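Local coordinates for D-isomer specific 2-hydroxyacid dehydrogenase NAD-binding (Xanthobacter autotrophicus, PDB 4XA8), which binds NADPH and probably acts as an oxidoreductase on D-2-hydroxyacids, at residues 128-133 against 274-279; 115-118 against 122-125; 98-103 against 290-295; 10-15 against 20-25; 36-39 against 44-47. One frame throughout, in Å; residues are numbered along the deposited sequence.

Overall arrangement
Five contacts mark out two lobes, each built on a parallel sheet. Contacts 4 and 5 come first along the chain and lie in the lobe of the five-stranded sheet, their centres about 10 Å apart on neighbouring strands 9-13 and 34-37. Contact 2 follows, joining helices 103-119 and 122-130; contact 1 touches it, shares helix 122-130 and reaches edge strand 278-280 of the seven-stranded, Rossmann-type sheet. Contact 3 closes a long loop that encloses both, tying the 98-103 connection to helix 290-306 and touching contact 4 through Trp-22. It lies about 31 Å from contact 2, centre to centre. Contacts 1 to 4 reach the second subunit, and contact 3 lies beside Arg-97, which binds NADPH.

Contact 1 (128-133 against 274-279); sequences AQREGR and AMDNVL
A single salt bridge carries this contact: Arg-130 NH2 lies 3.0 Å from Asp-276 OD1. The two side chains approach from opposite directions and their guanidinium and carboxylate planes are only 8° apart, yet the carboxylate oxygen stands obliquely to the guanidinium. The Arg-130 chain leaves with CG anti to the carbonyl carbon (chi1 -65°) and bends at chi3, which brings NH2 across to the acid. Only 65 Å² is buried in all, and both residues are exposed, so the bridge is a long-armed surface link between backbones whose nearest CA atoms, those of Arg-130 and Asp-276, are 11.5 Å apart.

Backbone motifs frame both partners. Gly-132, at positive phi, follows helix 122-130 in a Schellman motif, with Gly-132 N 3.0 Å from Gln-129 O and Arg-133 N 3.0 Å from Ala-128 O. Asp-276 occupies a type I beta turn, Met-275 to Val-278, that leads into strand 278-280 of the Rossmann-type sheet.

A second ion pair stays within 128-133: Arg-133 NE donates to Glu-131 OE1 at 2.7 Å, nearly straight at 169°, meeting the oxygen from above the carboxylate plane. Next to Arg-130, Gln-129 hydrogen-bonds to Val-278 O and Val-280 N of the second subunit.

Contact 2 (115-118 against 122-125); sequences VLRH and IPTF
Ile-122 N donates to Arg-117 O at 2.9 Å, with an N-H...O angle of 149°, so the opening of helix 122-130 is tied to the last turn of helix 103-119. The C=O...N angle of 167° places the donor nearly on the extension of the carbonyl bond, and the closest CA atoms, those of Arg-117 and Ile-122, are 5.2 Å apart.

The same carbonyl is packed by carbon: Pro-123 CD lies 3.5 Å from Arg-117 O. Farther out, Arg-117 runs extended from CG to NE after a first torsion that sets CG anti to the backbone N (170°). Its aliphatic part passes Ile-122, with CG 3.9 Å from Ile-122 CB, and its guanidinium then lays one face over the proline ring, NH2 being 3.6 Å from Pro-123 CG. The charge itself is met by Glu-126 through a salt bridge from NH2. His-118 touches Pro-123 CG more loosely, obliquely to its ring, while its two nitrogens are bonded to Glu-255 and Thr-257.

The buried junction thus rests on strand 253-258 through His-118, Arg-117 and Pro-123, and on strand 228-232 through His-118; Phe-113 of the second subunit packs against Arg-117 and Ile-122.

Contact 3 (98-103 against 290-295); sequences LSDPNM and PRTAAP
Asp-100 and Thr-292 make the close polar part of this contact: Thr-292 OG1 donates to Asp-100 OD2 at 3.0 Å, meeting the oxygen nearly in line with its C-O bond. The threonine hydroxyl sits between the backbone N and the carbonyl carbon (chi1 61°), which turns it toward the acid, and OG1 makes a further, weak bond to Ile-289 O. Asp-100 reaches across with CG anti to its N, chi1 -180°. Its other oxygen works locally: OD1 accepts from Asn-102 N at 3.0 Å, on the anti side and 25° out of the carboxylate plane. This is an Asx turn, set on a type I beta turn from Asp-100 to Met-103 that delivers the chain into helix 103-119. One carboxylate therefore both shapes the turn, just after strand 95-97, and fastens it to the first turn of helix 290-306. Leu-98 follows directly on Arg-97, a residue seen to bind NADPH.

By comparison the apolar part is looser across the two segments, where Leu-98 CD1 stands 4.2 Å from Ala-293 CB. It is nevertheless the inner side, because Trp-22 packs on both Leu-98 and Ala-293. Toward solvent, Pro-101 and Asn-102 are exposed and only 132 Å² is buried between the segments. Arg-291, also exposed, forms a salt bridge with Glu-144 of the second subunit.

Contact 4 (10-15 against 20-25); sequences LVFYSA and QDWKSA
Aromatic packing between Phe-12 and Trp-22 accounts for every cross-contact here. Phe-12 CE2 lies over one face of the indole, 3.5 Å from Trp-22 CG, and CZ comes within 3.8 Å of Trp-22 CD1. The ring centroids, taken on the five-membered ring of the indole, are 5.0 Å apart with planes at 33°, an oblique aromatic pair. Phe-12 is held toward the helix with CG anti to the backbone N (chi1 180°). Further apolar contact comes from Trp-22 CB, 3.7 Å from Phe-12 CE2. Both residues are buried; Leu-56 and Leu-77 touch both side chains, and Pro-290 and Ile-297 pack on the indole.

Hydrogen bonds act within the helix rather than across the contact. Ser-24 N lies 3.0 Å and Ser-24 OG 3.2 Å from Gln-20 O, and the two donors arrive from opposite faces of the carbonyl plane. At the subunit interface, Asp-21 OD2 hydrogen-bonds His-138 of the second subunit.

Phe-12 on strand 9-13 and Trp-22 on helix 19-29 thereby dock the first helix onto the parallel sheet, within the beta-alpha-beta unit that strand 34-37 completes.

Contact 5 (36-39 against 44-47); sequences RIAR and HVEG
This is a surface contact in which the chain doubles back beyond strand 34-37, an outermost strand of the five-stranded parallel sheet: segments 36-39 and 44-47 run nearly antiparallel, at 157°. One backbone bond fastens the fold-back, from Arg-39 N to His-44 O at 2.9 Å and 165°. The same oxygen receives a CA-H...O contact from Ala-38 CA.

Side chains make the rest of the contact. Val-45 is the apolar centre: its CB lies 4.0 Å from Ala-38 CB, while CG2, anti to the backbone N, reaches 3.6 Å from Arg-36 CB. At one end the Arg-39 guanidinium, brought round by a bend at chi3, turns one face to His-44, with NH2 3.6 Å from His-44 CB and the imidazole plane inclined at 47°. Its charge is engaged by Asp-42, whose other carboxylate oxygen takes His-44 N. At the other end Arg-36 stretches along the loop, CD 3.7 Å from Glu-46 O and NH1 3.7 Å from Gly-47 C. Asp-34 and Glu-51 bind its NH2 as salt bridges, and NH1 donates to Asp-48 O.

Ala-38 and Val-45 both rest on Val-11 of strand 9-13, and the fold-back is part of the helix-free connection that leads from edge strand 34-37 to strand 52-57, on the far side of strand 9-13 in this parallel alpha/beta sheet.

Contact 1 (128-133 against 274-279)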
# COMPACT_ATOMS: atom_id res chain seq x y z
N ALA A 128 -7.66 -15.13 -4.14
CA ALA A 128 -8.70 -15.79 -3.33
C ALA A 128 -10.11 -15.16 -3.54
O ALA A 128 -11.13 -15.88 -3.70
CB ALA A 128 -8.31 -15.77 -1.87
N GLN A 129 -10.16 -13.84 -3.60
CA GLN A 129 -11.42 -13.13 -3.84
C GLN A 129 -12.01 -13.51 -5.19
O GLN A 129 -13.22 -13.72 -5.30
CB GLN A 129 -11.22 -11.62 -3.73
CG GLN A 129 -12.51 -10.90 -3.97
CD GLN A 129 -12.39 -9.39 -4.00
OE1 GLN A 129 -11.35 -8.80 -3.75
NE2 GLN A 129 -13.45 -8.78 -4.43
N ARG A 130 -11.16 -13.63 -6.22
CA ARG A 130 -11.65 -14.02 -7.54
C ARG A 130 -12.14 -15.48 -7.48
O ARG A 130 -13.00 -15.87 -8.28
CB ARG A 130 -10.56 -13.81 -8.61
CG ARG A 130 -10.19 -12.34 -8.79
CD ARG A 130 -9.15 -12.03 -9.90
NE ARG A 130 -8.17 -13.10 -10.08
CZ ARG A 130 -6.86 -13.05 -9.78
NH1 ARG A 130 -6.30 -11.93 -9.29
NH2 ARG A 130 -6.11 -14.14 -9.98
N GLU A 131 -11.61 -16.27 -6.54
CA GLU A 131 -12.09 -17.66 -6.36
C GLU A 131 -13.32 -17.73 -5.45
O GLU A 131 -13.87 -18.80 -5.27
CB GLU A 131 -10.98 -18.55 -5.76
CG GLU A 131 -9.75 -18.75 -6.62
CD GLU A 131 -8.52 -19.39 -5.88
OE1 GLU A 131 -8.11 -19.02 -4.71
OE2 GLU A 131 -7.91 -20.25 -6.54
N GLY A 132 -13.72 -16.61 -4.84
CA GLY A 132 -14.81 -16.56 -3.89
C GLY A 132 -14.53 -17.19 -2.53
O GLY A 132 -15.47 -17.62 -1.85
N ARG A 133 -13.27 -17.22 -2.14
CA ARG A 133 -12.89 -17.92 -0.91
C ARG A 133 -12.14 -17.05 0.08
O ARG A 133 -11.36 -16.20 -0.27
CB ARG A 133 -12.14 -19.21 -1.22
CG ARG A 133 -10.70 -19.03 -1.52
CD ARG A 133 -9.99 -20.31 -2.02
NE ARG A 133 -8.65 -19.86 -2.21
CZ ARG A 133 -7.75 -19.71 -1.25
NH1 ARG A 133 -7.95 -20.12 0.03
NH2 ARG A 133 -6.61 -19.19 -1.61
N ALA A 274 0.21 -11.15 -18.45
CA ALA A 274 -0.71 -12.21 -18.05
C ALA A 274 -0.28 -12.95 -16.82
O ALA A 274 -0.96 -13.85 -16.40
CB ALA A 274 -0.91 -13.21 -19.19
N MET A 275 0.85 -12.58 -16.21
CA MET A 275 1.27 -13.27 -15.00
C MET A 275 0.46 -12.82 -13.78
O MET A 275 0.55 -11.67 -13.35
CB MET A 275 2.74 -13.01 -14.74
CG MET A 275 3.64 -13.62 -15.77
SD MET A 275 5.37 -13.55 -15.26
CE MET A 275 6.02 -14.16 -16.80
N ASP A 276 -0.29 -13.76 -13.21
CA ASP A 276 -1.04 -13.59 -11.99
C ASP A 276 -0.28 -13.06 -10.80
O ASP A 276 -0.87 -12.40 -9.93
CB ASP A 276 -1.59 -14.96 -11.54
CG ASP A 276 -3.02 -15.13 -11.85
OD1 ASP A 276 -3.74 -14.11 -11.79
OD2 ASP A 276 -3.45 -16.29 -12.12
N ASN A 277 1.00 -13.41 -10.72
CA ASN A 277 1.87 -12.99 -9.61
C ASN A 277 2.74 -11.75 -9.84
O ASN A 277 3.67 -11.47 -9.07
CB ASN A 277 2.74 -14.16 -9.19
CG ASN A 277 3.57 -14.70 -10.33
OD1 ASN A 277 3.19 -14.56 -11.49
ND2 ASN A 277 4.65 -15.33 -10.01
N VAL A 278 2.46 -11.01 -10.92
CA VAL A 278 3.11 -9.76 -11.24
C VAL A 278 2.04 -8.66 -11.28
O VAL A 278 0.97 -8.86 -11.88
CB VAL A 278 3.81 -9.80 -12.61
CG1 VAL A 278 4.37 -8.46 -12.97
CG2 VAL A 278 4.90 -10.85 -12.64
N LEU A 279 2.32 -7.52 -10.64
CA LEU A 279 1.55 -6.29 -10.84
C LEU A 279 2.38 -5.36 -11.69
O LEU A 279 3.55 -5.04 -11.36
CB LEU A 279 1.18 -5.59 -9.50
CG LEU A 279 0.53 -4.19 -9.59
CD1 LEU A 279 -0.75 -4.20 -10.42
CD2 LEU A 279 0.22 -3.62 -8.20

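Contact 2 (115-118 against 122-125)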
# COMPACT_ATOMS: atom_id res chain seq x y z
N VAL A 115 5.84 -2.50 -0.89
CA VAL A 115 6.39 -3.35 0.16
C VAL A 115 5.25 -3.91 1.01
O VAL A 115 5.24 -5.13 1.28
CB VAL A 115 7.40 -2.63 1.02
CG1 VAL A 115 7.80 -3.45 2.25
CG2 VAL A 115 8.61 -2.31 0.17
N LEU A 116 4.28 -3.06 1.39
CA LEU A 116 3.17 -3.55 2.27
C LEU A 116 2.27 -4.57 1.52
O LEU A 116 1.80 -5.57 2.10
CB LEU A 116 2.30 -2.39 2.79
CG LEU A 116 2.95 -1.44 3.79
CD1 LEU A 116 2.13 -0.17 4.02
CD2 LEU A 116 3.12 -2.22 5.06
N ARG A 117 2.09 -4.32 0.24
CA ARG A 117 1.26 -5.18 -0.57
C ARG A 117 1.89 -6.61 -0.57
O ARG A 117 1.19 -7.60 -0.39
CB ARG A 117 1.11 -4.58 -1.95
CG ARG A 117 0.48 -5.41 -3.04
CD ARG A 117 0.29 -4.68 -4.39
NE ARG A 117 -0.44 -5.63 -5.24
CZ ARG A 117 0.11 -6.61 -5.93
NH1 ARG A 117 1.42 -6.75 -5.95
NH2 ARG A 117 -0.66 -7.48 -6.58
N HIS A 118 3.20 -6.73 -0.74
CA HIS A 118 3.87 -8.04 -0.67
C HIS A 118 3.99 -8.62 0.74
O HIS A 118 3.80 -9.82 0.93
CB HIS A 118 5.25 -7.97 -1.34
CG HIS A 118 5.16 -7.82 -2.82
ND1 HIS A 118 4.63 -8.81 -3.63
CD2 HIS A 118 5.47 -6.79 -3.64
CE1 HIS A 118 4.65 -8.40 -4.89
NE2 HIS A 118 5.17 -7.19 -4.92
N ILE A 122 -0.96 -9.56 -0.15
CA ILE A 122 -2.15 -9.10 -0.88
C ILE A 122 -2.39 -9.85 -2.22
O ILE A 122 -3.54 -10.11 -2.56
CB ILE A 122 -2.15 -7.56 -1.04
CG1 ILE A 122 -2.21 -6.87 0.36
CG2 ILE A 122 -3.27 -7.06 -1.92
CD1 ILE A 122 -3.30 -7.29 1.31
N PRO A 123 -1.33 -10.19 -2.99
CA PRO A 123 -1.58 -10.91 -4.25
C PRO A 123 -2.33 -12.25 -4.07
O PRO A 123 -3.23 -12.57 -4.88
CB PRO A 123 -0.17 -11.09 -4.85
CG PRO A 123 0.59 -9.89 -4.28
CD PRO A 123 0.06 -9.71 -2.89
N THR A 124 -2.03 -12.96 -2.98
CA THR A 124 -2.72 -14.18 -2.65
C THR A 124 -4.20 -13.93 -2.31
O THR A 124 -5.10 -14.66 -2.76
CB THR A 124 -1.97 -14.85 -1.52
OG1 THR A 124 -0.69 -15.17 -2.02
CG2 THR A 124 -2.69 -16.09 -1.02
N PHE A 125 -4.45 -12.93 -1.49
CA PHE A 125 -5.82 -12.51 -1.19
C PHE A 125 -6.61 -12.04 -2.38
O PHE A 125 -7.81 -12.31 -2.45
CB PHE A 125 -5.85 -11.50 -0.03
CG PHE A 125 -5.33 -12.08 1.23
CD1 PHE A 125 -6.04 -13.08 1.91
CD2 PHE A 125 -4.13 -11.67 1.75
CE1 PHE A 125 -5.53 -13.63 3.09
CE2 PHE A 125 -3.59 -12.24 2.89
CZ PHE A 125 -4.31 -13.21 3.58

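Contact 3 (98-103 against 290-295)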
# COMPACT_ATOMS: atom_id res chain seq x y z
N LEU A 98 13.36 18.23 -14.44
CA LEU A 98 12.40 18.82 -13.56
C LEU A 98 12.86 18.59 -12.12
O LEU A 98 13.40 17.54 -11.78
CB LEU A 98 11.02 18.24 -13.77
CG LEU A 98 10.55 18.20 -15.22
CD1 LEU A 98 9.29 17.35 -15.30
CD2 LEU A 98 10.37 19.61 -15.78
N SER A 99 12.70 19.61 -11.29
CA SER A 99 13.02 19.51 -9.89
C SER A 99 11.69 19.61 -9.18
O SER A 99 11.11 20.69 -9.10
CB SER A 99 13.97 20.65 -9.51
OG SER A 99 14.19 20.73 -8.11
N ASP A 100 11.16 18.48 -8.75
CA ASP A 100 9.89 18.49 -8.05
C ASP A 100 10.22 18.08 -6.64
O ASP A 100 10.48 16.89 -6.37
CB ASP A 100 8.86 17.54 -8.68
CG ASP A 100 7.53 17.58 -7.94
OD1 ASP A 100 7.53 17.18 -6.76
OD2 ASP A 100 6.52 18.05 -8.52
N PRO A 101 10.23 19.06 -5.73
CA PRO A 101 10.69 18.90 -4.38
C PRO A 101 10.05 17.78 -3.61
O PRO A 101 10.61 17.40 -2.61
CB PRO A 101 10.32 20.24 -3.73
CG PRO A 101 10.52 21.18 -4.83
CD PRO A 101 10.03 20.48 -6.06
N ASN A 102 8.90 17.30 -4.06
CA ASN A 102 8.21 16.19 -3.42
C ASN A 102 8.27 14.82 -4.07
O ASN A 102 7.58 13.88 -3.64
CB ASN A 102 6.77 16.60 -3.30
CG ASN A 102 6.54 17.44 -2.05
OD1 ASN A 102 7.02 17.08 -0.96
ND2 ASN A 102 5.81 18.53 -2.20
N MET A 103 9.08 14.65 -5.12
CA MET A 103 9.09 13.39 -5.81
C MET A 103 9.63 12.36 -4.86
O MET A 103 9.25 11.18 -4.92
CB MET A 103 9.95 13.45 -7.09
CG MET A 103 10.12 12.11 -7.82
SD MET A 103 11.75 11.96 -8.60
CE MET A 103 11.71 10.31 -9.28
N PRO A 290 2.07 17.98 -14.06
CA PRO A 290 2.09 19.21 -14.90
C PRO A 290 1.90 20.53 -14.12
O PRO A 290 2.64 21.47 -14.34
CB PRO A 290 0.91 18.98 -15.84
CG PRO A 290 0.92 17.50 -16.03
CD PRO A 290 1.31 16.89 -14.70
N ARG A 291 0.96 20.55 -13.18
CA ARG A 291 0.63 21.77 -12.47
C ARG A 291 1.83 22.28 -11.67
O ARG A 291 2.09 23.48 -11.63
CB ARG A 291 -0.59 21.52 -11.55
CG ARG A 291 -1.17 22.76 -10.90
CD ARG A 291 -2.48 22.44 -10.18
NE ARG A 291 -2.38 21.18 -9.43
CZ ARG A 291 -1.73 21.02 -8.27
NH1 ARG A 291 -1.12 22.05 -7.68
NH2 ARG A 291 -1.72 19.82 -7.69
N THR A 292 2.59 21.38 -11.06
CA THR A 292 3.68 21.78 -10.19
C THR A 292 5.00 21.92 -10.93
O THR A 292 5.90 22.63 -10.46
CB THR A 292 3.78 20.83 -8.99
OG1 THR A 292 4.05 19.49 -9.41
CG2 THR A 292 2.47 20.82 -8.24
N ALA A 293 5.12 21.30 -12.11
CA ALA A 293 6.35 21.45 -12.93
C ALA A 293 6.31 22.61 -13.97
O ALA A 293 7.33 23.17 -14.33
CB ALA A 293 6.69 20.11 -13.60
N ALA A 294 5.11 23.00 -14.42
CA ALA A 294 4.96 24.01 -15.49
C ALA A 294 5.62 25.35 -15.19
O ALA A 294 6.20 25.96 -16.09
CB ALA A 294 3.49 24.23 -15.81
N PRO A 295 5.54 25.83 -13.92
CA PRO A 295 6.14 27.12 -13.57
C PRO A 295 7.63 27.20 -13.80
O PRO A 295 8.08 28.18 -14.39
CB PRO A 295 5.79 27.27 -12.09
CG PRO A 295 4.50 26.55 -11.96
CD PRO A 295 4.67 25.34 -12.83

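Contact 4 (10-15 against 20-25)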
# COMPACT_ATOMS: atom_id res chain seq x y z
N LEU A 10 6.93 25.82 -27.93
CA LEU A 10 7.37 24.63 -27.24
C LEU A 10 6.77 23.40 -27.88
O LEU A 10 5.57 23.35 -28.14
CB LEU A 10 6.92 24.66 -25.77
CG LEU A 10 7.40 23.46 -24.95
CD1 LEU A 10 7.67 23.86 -23.51
CD2 LEU A 10 6.38 22.32 -25.04
N VAL A 11 7.61 22.39 -28.10
CA VAL A 11 7.17 21.08 -28.58
C VAL A 11 7.29 20.05 -27.46
O VAL A 11 8.30 19.99 -26.76
CB VAL A 11 7.97 20.59 -29.83
CG1 VAL A 11 9.43 20.29 -29.49
CG2 VAL A 11 7.35 19.33 -30.40
N PHE A 12 6.25 19.23 -27.33
CA PHE A 12 6.15 18.17 -26.34
C PHE A 12 6.20 16.79 -27.02
O PHE A 12 5.45 16.53 -28.00
CB PHE A 12 4.77 18.24 -25.68
CG PHE A 12 4.52 17.19 -24.63
CD1 PHE A 12 4.02 15.95 -24.97
CD2 PHE A 12 4.78 17.46 -23.29
CE1 PHE A 12 3.75 15.00 -23.98
CE2 PHE A 12 4.55 16.50 -22.31
CZ PHE A 12 4.01 15.28 -22.67
N TYR A 13 7.04 15.91 -26.47
CA TYR A 13 7.00 14.51 -26.89
C TYR A 13 7.10 13.57 -25.68
O TYR A 13 8.08 13.60 -24.91
CB TYR A 13 8.10 14.15 -27.90
CG TYR A 13 7.95 12.72 -28.37
CD1 TYR A 13 8.47 11.67 -27.62
CD2 TYR A 13 7.23 12.41 -29.52
CE1 TYR A 13 8.29 10.35 -28.00
CE2 TYR A 13 7.05 11.08 -29.92
CZ TYR A 13 7.59 10.06 -29.15
OH TYR A 13 7.43 8.73 -29.50
N SER A 14 6.13 12.68 -25.56
CA SER A 14 6.31 11.53 -24.65
C SER A 14 5.31 10.41 -24.97
O SER A 14 4.16 10.68 -25.21
CB SER A 14 6.17 11.96 -23.20
OG SER A 14 6.20 10.81 -22.35
N ALA A 15 5.76 9.16 -25.00
CA ALA A 15 4.83 8.00 -25.14
C ALA A 15 4.24 7.58 -23.79
O ALA A 15 3.35 6.71 -23.75
CB ALA A 15 5.56 6.83 -25.78
N GLN A 20 -1.79 16.71 -23.68
CA GLN A 20 -2.82 17.72 -23.41
C GLN A 20 -2.81 18.32 -21.99
O GLN A 20 -3.04 19.51 -21.81
CB GLN A 20 -4.22 17.17 -23.74
CG GLN A 20 -4.70 17.54 -25.14
CD GLN A 20 -4.87 19.06 -25.34
OE1 GLN A 20 -5.33 19.78 -24.45
NE2 GLN A 20 -4.47 19.55 -26.51
N ASP A 21 -2.55 17.50 -20.98
CA ASP A 21 -2.48 17.97 -19.61
C ASP A 21 -1.30 18.92 -19.44
O ASP A 21 -1.37 19.87 -18.68
CB ASP A 21 -2.26 16.82 -18.65
CG ASP A 21 -3.43 15.90 -18.56
OD1 ASP A 21 -4.55 16.28 -18.97
OD2 ASP A 21 -3.23 14.79 -18.02
N TRP A 22 -0.19 18.62 -20.11
CA TRP A 22 0.97 19.49 -20.04
C TRP A 22 0.71 20.79 -20.78
O TRP A 22 1.14 21.84 -20.34
CB TRP A 22 2.22 18.79 -20.60
CG TRP A 22 2.80 17.86 -19.63
CD1 TRP A 22 2.48 16.53 -19.46
CD2 TRP A 22 3.75 18.18 -18.61
NE1 TRP A 22 3.22 16.00 -18.43
CE2 TRP A 22 4.01 17.00 -17.90
CE3 TRP A 22 4.40 19.36 -18.23
CZ2 TRP A 22 4.89 16.97 -16.83
CZ3 TRP A 22 5.29 19.31 -17.17
CH2 TRP A 22 5.54 18.12 -16.51
N LYS A 23 0.01 20.71 -21.91
CA LYS A 23 -0.32 21.89 -22.69
C LYS A 23 -1.20 22.84 -21.86
O LYS A 23 -0.94 24.05 -21.81
CB LYS A 23 -1.01 21.50 -23.99
CG LYS A 23 -1.43 22.67 -24.89
CD LYS A 23 -1.85 22.20 -26.27
CE LYS A 23 -2.19 23.38 -27.19
NZ LYS A 23 -2.19 22.99 -28.63
N SER A 24 -2.21 22.29 -21.19
CA SER A 24 -3.10 23.10 -20.37
C SER A 24 -2.38 23.82 -19.24
O SER A 24 -2.61 25.00 -19.00
CB SER A 24 -4.18 22.23 -19.76
OG SER A 24 -5.02 21.80 -20.81
N ALA A 25 -1.51 23.08 -18.57
CA ALA A 25 -0.74 23.60 -17.45
C ALA A 25 0.27 24.68 -17.91
O ALA A 25 0.38 25.75 -17.28
CB ALA A 25 -0.00 22.44 -16.75

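Contact 5 (36-39 against 44-47)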
# COMPACT_ATOMS: atom_id res chain seq x y z
N ARG A 36 3.03 22.74 -28.87
CA ARG A 36 2.70 21.84 -29.93
C ARG A 36 3.03 20.43 -29.47
O ARG A 36 4.16 20.14 -29.03
CB ARG A 36 3.50 22.20 -31.16
CG ARG A 36 3.36 23.66 -31.56
CD ARG A 36 4.26 23.99 -32.73
NE ARG A 36 4.19 25.41 -33.00
CZ ARG A 36 4.85 26.02 -33.98
NH1 ARG A 36 5.65 25.34 -34.81
NH2 ARG A 36 4.69 27.32 -34.14
N ILE A 37 2.02 19.56 -29.55
CA ILE A 37 2.17 18.18 -29.08
C ILE A 37 2.57 17.34 -30.28
O ILE A 37 1.81 17.25 -31.26
CB ILE A 37 0.86 17.66 -28.46
CG1 ILE A 37 0.53 18.51 -27.22
CG2 ILE A 37 0.99 16.19 -28.02
CD1 ILE A 37 -0.92 18.36 -26.74
N ALA A 38 3.76 16.75 -30.22
CA ALA A 38 4.21 15.84 -31.26
C ALA A 38 3.59 14.51 -30.99
O ALA A 38 3.48 14.09 -29.82
CB ALA A 38 5.73 15.69 -31.24
N ARG A 39 3.24 13.83 -32.08
CA ARG A 39 2.54 12.54 -32.07
C ARG A 39 3.46 11.41 -31.62
O ARG A 39 4.58 11.29 -32.12
CB ARG A 39 2.04 12.30 -33.51
CG ARG A 39 1.40 10.97 -33.75
CD ARG A 39 0.55 11.03 -34.99
NE ARG A 39 1.35 11.03 -36.21
CZ ARG A 39 0.85 11.23 -37.42
NH1 ARG A 39 -0.45 11.46 -37.57
NH2 ARG A 39 1.62 11.20 -38.50
N HIS A 44 5.50 13.33 -35.45
CA HIS A 44 4.91 14.33 -36.31
C HIS A 44 4.28 15.44 -35.49
O HIS A 44 3.48 15.19 -34.59
CB HIS A 44 3.83 13.77 -37.23
CG HIS A 44 3.15 14.84 -38.02
ND1 HIS A 44 3.85 15.76 -38.77
CD2 HIS A 44 1.84 15.19 -38.12
CE1 HIS A 44 3.01 16.60 -39.34
NE2 HIS A 44 1.78 16.28 -38.97
N VAL A 45 4.62 16.67 -35.83
CA VAL A 45 4.11 17.83 -35.13
C VAL A 45 3.71 18.83 -36.23
O VAL A 45 4.44 18.99 -37.21
CB VAL A 45 5.17 18.38 -34.14
CG1 VAL A 45 6.46 18.82 -34.85
CG2 VAL A 45 4.61 19.51 -33.30
N GLU A 46 2.54 19.45 -36.08
CA GLU A 46 2.09 20.50 -37.00
C GLU A 46 2.86 21.80 -36.80
O GLU A 46 3.47 22.04 -35.74
CB GLU A 46 0.59 20.79 -36.80
CG GLU A 46 -0.35 19.66 -37.20
CD GLU A 46 -1.81 20.10 -37.27
OE1 GLU A 46 -2.15 20.97 -38.11
OE2 GLU A 46 -2.64 19.58 -36.48
N GLY A 47 2.83 22.65 -37.83
CA GLY A 47 3.35 24.02 -37.73
C GLY A 47 4.77 24.16 -38.23
O GLY A 47 5.43 23.16 -38.50